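Long-range contact in 336aa long hypothetical dTDP-glucose 4,6-dehydratase (Pyrococcus horikoshii, PDB 2HUN), which probably acts as an NAD-dependent dTDP-glucose 4,6-dehydratase, converting the nucleotide sugar to its 4-keto-6-deoxy form: residues 166-170 / 235-239. Residues are numbered along the deposited sequence; the frame is centred on the assembly and turned at random.
Sequences TRTYN and ESREI
Arg237 turns its CG anti to its own carbonyl carbon (chi1 -51°) and then runs fully extended to NE, which lays the side chain along Thr166 and Arg167 at the end of helix 150-168, toward Asn170. Arg167, likewise extended from CG to NE, crosses it at a slant, and each arginine sets one methylene against a face of the other's guanidinium: Arg237 CD over the centre of that of Arg167, Arg167 CG offset toward the rim of that of Arg237. Their planes are 50° apart and the NH1 atoms of Arg167 and Arg237 come within 3.8 Å, a like-charge approach that the aliphatic packing and the two bridging waters probably offset in part. One water accepts from Arg237 NE (2.8 Å) and donates to Thr166 O; a second joins Arg167 NH2 to Arg237 O. Asn170 OD1 lies at the guanidinium edge, 3.0 Å from Arg237 NH2, at a poor angle for a hydrogen bond. On the helix itself, the Thr166 methyl CG2 packs 3.4 Å from Arg237 CG and equally close to Ser236 OG, whose polar partners are Leu171 O and Ala173 N. Replacing Arg237 by an alanine is likely to strip the Arg167 guanidinium of the methylene over its face and leave the water on Thr166 O without its NE donor. Met146 of the second subunit also packs on Arg167. The contact joins the C-terminal end of helix 150-168 to the type II turn 235-238 before strand 239-242, which pairs in parallel with strand 172-182, at the surface of the Rossmann fold.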
loop_
_atom_site.group_PDB
_atom_site.type_symbol
_atom_site.label_atom_id
_atom_site.label_comp_id
_atom_site.label_asym_id
_atom_site.label_seq_id
_atom_site.Cartn_x
_atom_site.Cartn_y
_atom_site.Cartn_z
ATOM N N THR A 166 -8.244 6.100 8.459
ATOM C CA THR A 166 -8.080 6.824 9.710
ATOM C C THR A 166 -8.389 8.314 9.544
ATOM O O THR A 166 -9.080 8.907 10.374
ATOM C CB THR A 166 -6.642 6.654 10.252
ATOM O OG1 THR A 166 -6.430 5.283 10.615
ATOM C CG2 THR A 166 -6.414 7.538 11.472
ATOM N N ARG A 167 -7.876 8.912 8.473
ATOM C CA ARG A 167 -8.093 10.329 8.198
ATOM C C ARG A 167 -9.481 10.588 7.626
ATOM O O ARG A 167 -10.119 11.587 7.949
ATOM C CB ARG A 167 -7.015 10.845 7.239
ATOM C CG ARG A 167 -5.642 10.955 7.900
ATOM C CD ARG A 167 -4.495 11.014 6.895
ATOM N NE ARG A 167 -3.216 11.154 7.585
ATOM C CZ ARG A 167 -2.773 12.292 8.109
ATOM N NH1 ARG A 167 -3.501 13.395 8.014
ATOM N NH2 ARG A 167 -1.604 12.324 8.743
ATOM N N THR A 168 -9.954 9.679 6.784
ATOM C CA THR A 168 -11.266 9.841 6.183
ATOM C C THR A 168 -12.391 9.826 7.216
ATOM O O THR A 168 -13.266 10.689 7.195
ATOM C CB THR A 168 -11.556 8.733 5.158
ATOM O OG1 THR A 168 -10.616 8.816 4.085
ATOM C CG2 THR A 168 -12.963 8.880 4.602
ATOM N N TYR A 169 -12.354 8.852 8.123
ATOM C CA TYR A 169 -13.400 8.696 9.127
ATOM C C TYR A 169 -12.999 9.055 10.550
ATOM O O TYR A 169 -13.668 8.668 11.509
ATOM C CB TYR A 169 -13.912 7.258 9.068
ATOM C CG TYR A 169 -14.368 6.865 7.679
ATOM C CD1 TYR A 169 -15.543 7.381 7.139
ATOM C CD2 TYR A 169 -13.601 6.008 6.888
ATOM C CE1 TYR A 169 -15.944 7.056 5.846
ATOM C CE2 TYR A 169 -13.992 5.677 5.593
ATOM C CZ TYR A 169 -15.164 6.206 5.077
ATOM O OH TYR A 169 -15.548 5.898 3.789
ATOM N N ASN A 170 -11.908 9.803 10.686
ATOM C CA ASN A 170 -11.420 10.226 11.993
ATOM C C ASN A 170 -11.311 9.102 13.012
ATOM O O ASN A 170 -11.787 9.222 14.142
ATOM C CB ASN A 170 -12.312 11.335 12.553
ATOM C CG ASN A 170 -12.198 12.615 11.760
ATOM O OD1 ASN A 170 -11.108 13.175 11.623
ATOM N ND2 ASN A 170 -13.319 13.084 11.224
ATOM N N GLU A 235 -0.315 7.814 19.187
ATOM C CA GLU A 235 -1.162 8.828 18.570
ATOM C C GLU A 235 -1.764 8.313 17.270
ATOM O O GLU A 235 -1.116 7.582 16.524
ATOM C CB GLU A 235 -0.344 10.092 18.314
ATOM C CG GLU A 235 0.519 10.480 19.504
ATOM C CD GLU A 235 1.348 11.723 19.253
ATOM O OE1 GLU A 235 1.995 11.815 18.185
ATOM O OE2 GLU A 235 1.359 12.608 20.136
ATOM N N SER A 236 -3.007 8.700 17.005
ATOM C CA SER A 236 -3.698 8.268 15.801
ATOM C C SER A 236 -3.008 8.822 14.560
ATOM O O SER A 236 -2.402 9.888 14.613
ATOM C CB SER A 236 -5.155 8.737 15.838
ATOM O OG SER A 236 -5.892 8.208 14.749
ATOM N N ARG A 237 -3.098 8.088 13.454
ATOM C CA ARG A 237 -2.493 8.499 12.187
ATOM C C ARG A 237 -0.971 8.352 12.177
ATOM O O ARG A 237 -0.318 8.737 11.208
ATOM C CB ARG A 237 -2.854 9.959 11.875
ATOM C CG ARG A 237 -4.342 10.243 11.976
ATOM C CD ARG A 237 -4.712 11.695 11.674
ATOM N NE ARG A 237 -6.165 11.856 11.686
ATOM C CZ ARG A 237 -6.816 12.905 11.194
ATOM N NH1 ARG A 237 -6.146 13.908 10.643
ATOM N NH2 ARG A 237 -8.142 12.948 11.243
ATOM N N GLU A 238 -0.405 7.789 13.241
ATOM C CA GLU A 238 1.047 7.623 13.329
ATOM C C GLU A 238 1.548 6.186 13.186
ATOM O O GLU A 238 0.920 5.240 13.660
ATOM C CB GLU A 238 1.574 8.166 14.661
ATOM C CG GLU A 238 1.378 9.654 14.902
ATOM C CD GLU A 238 2.137 10.522 13.915
ATOM O OE1 GLU A 238 3.076 10.013 13.269
ATOM O OE2 GLU A 238 1.805 11.721 13.794
ATOM N N ILE A 239 2.698 6.040 12.534
ATOM C CA ILE A 239 3.325 4.740 12.369
ATOM C C ILE A 239 4.482 4.679 13.370
ATOM O O ILE A 239 5.184 5.679 13.588
ATOM C CB ILE A 239 3.877 4.548 10.937
ATOM C CG1 ILE A 239 2.733 4.634 9.919
ATOM C CG2 ILE A 239 4.581 3.191 10.823
ATOM C CD1 ILE A 239 3.177 4.403 8.485
HETATM O O HOH W 1 -8.201 10.546 13.085
HETATM O O HOH W 2 0.205 10.913 10.129
#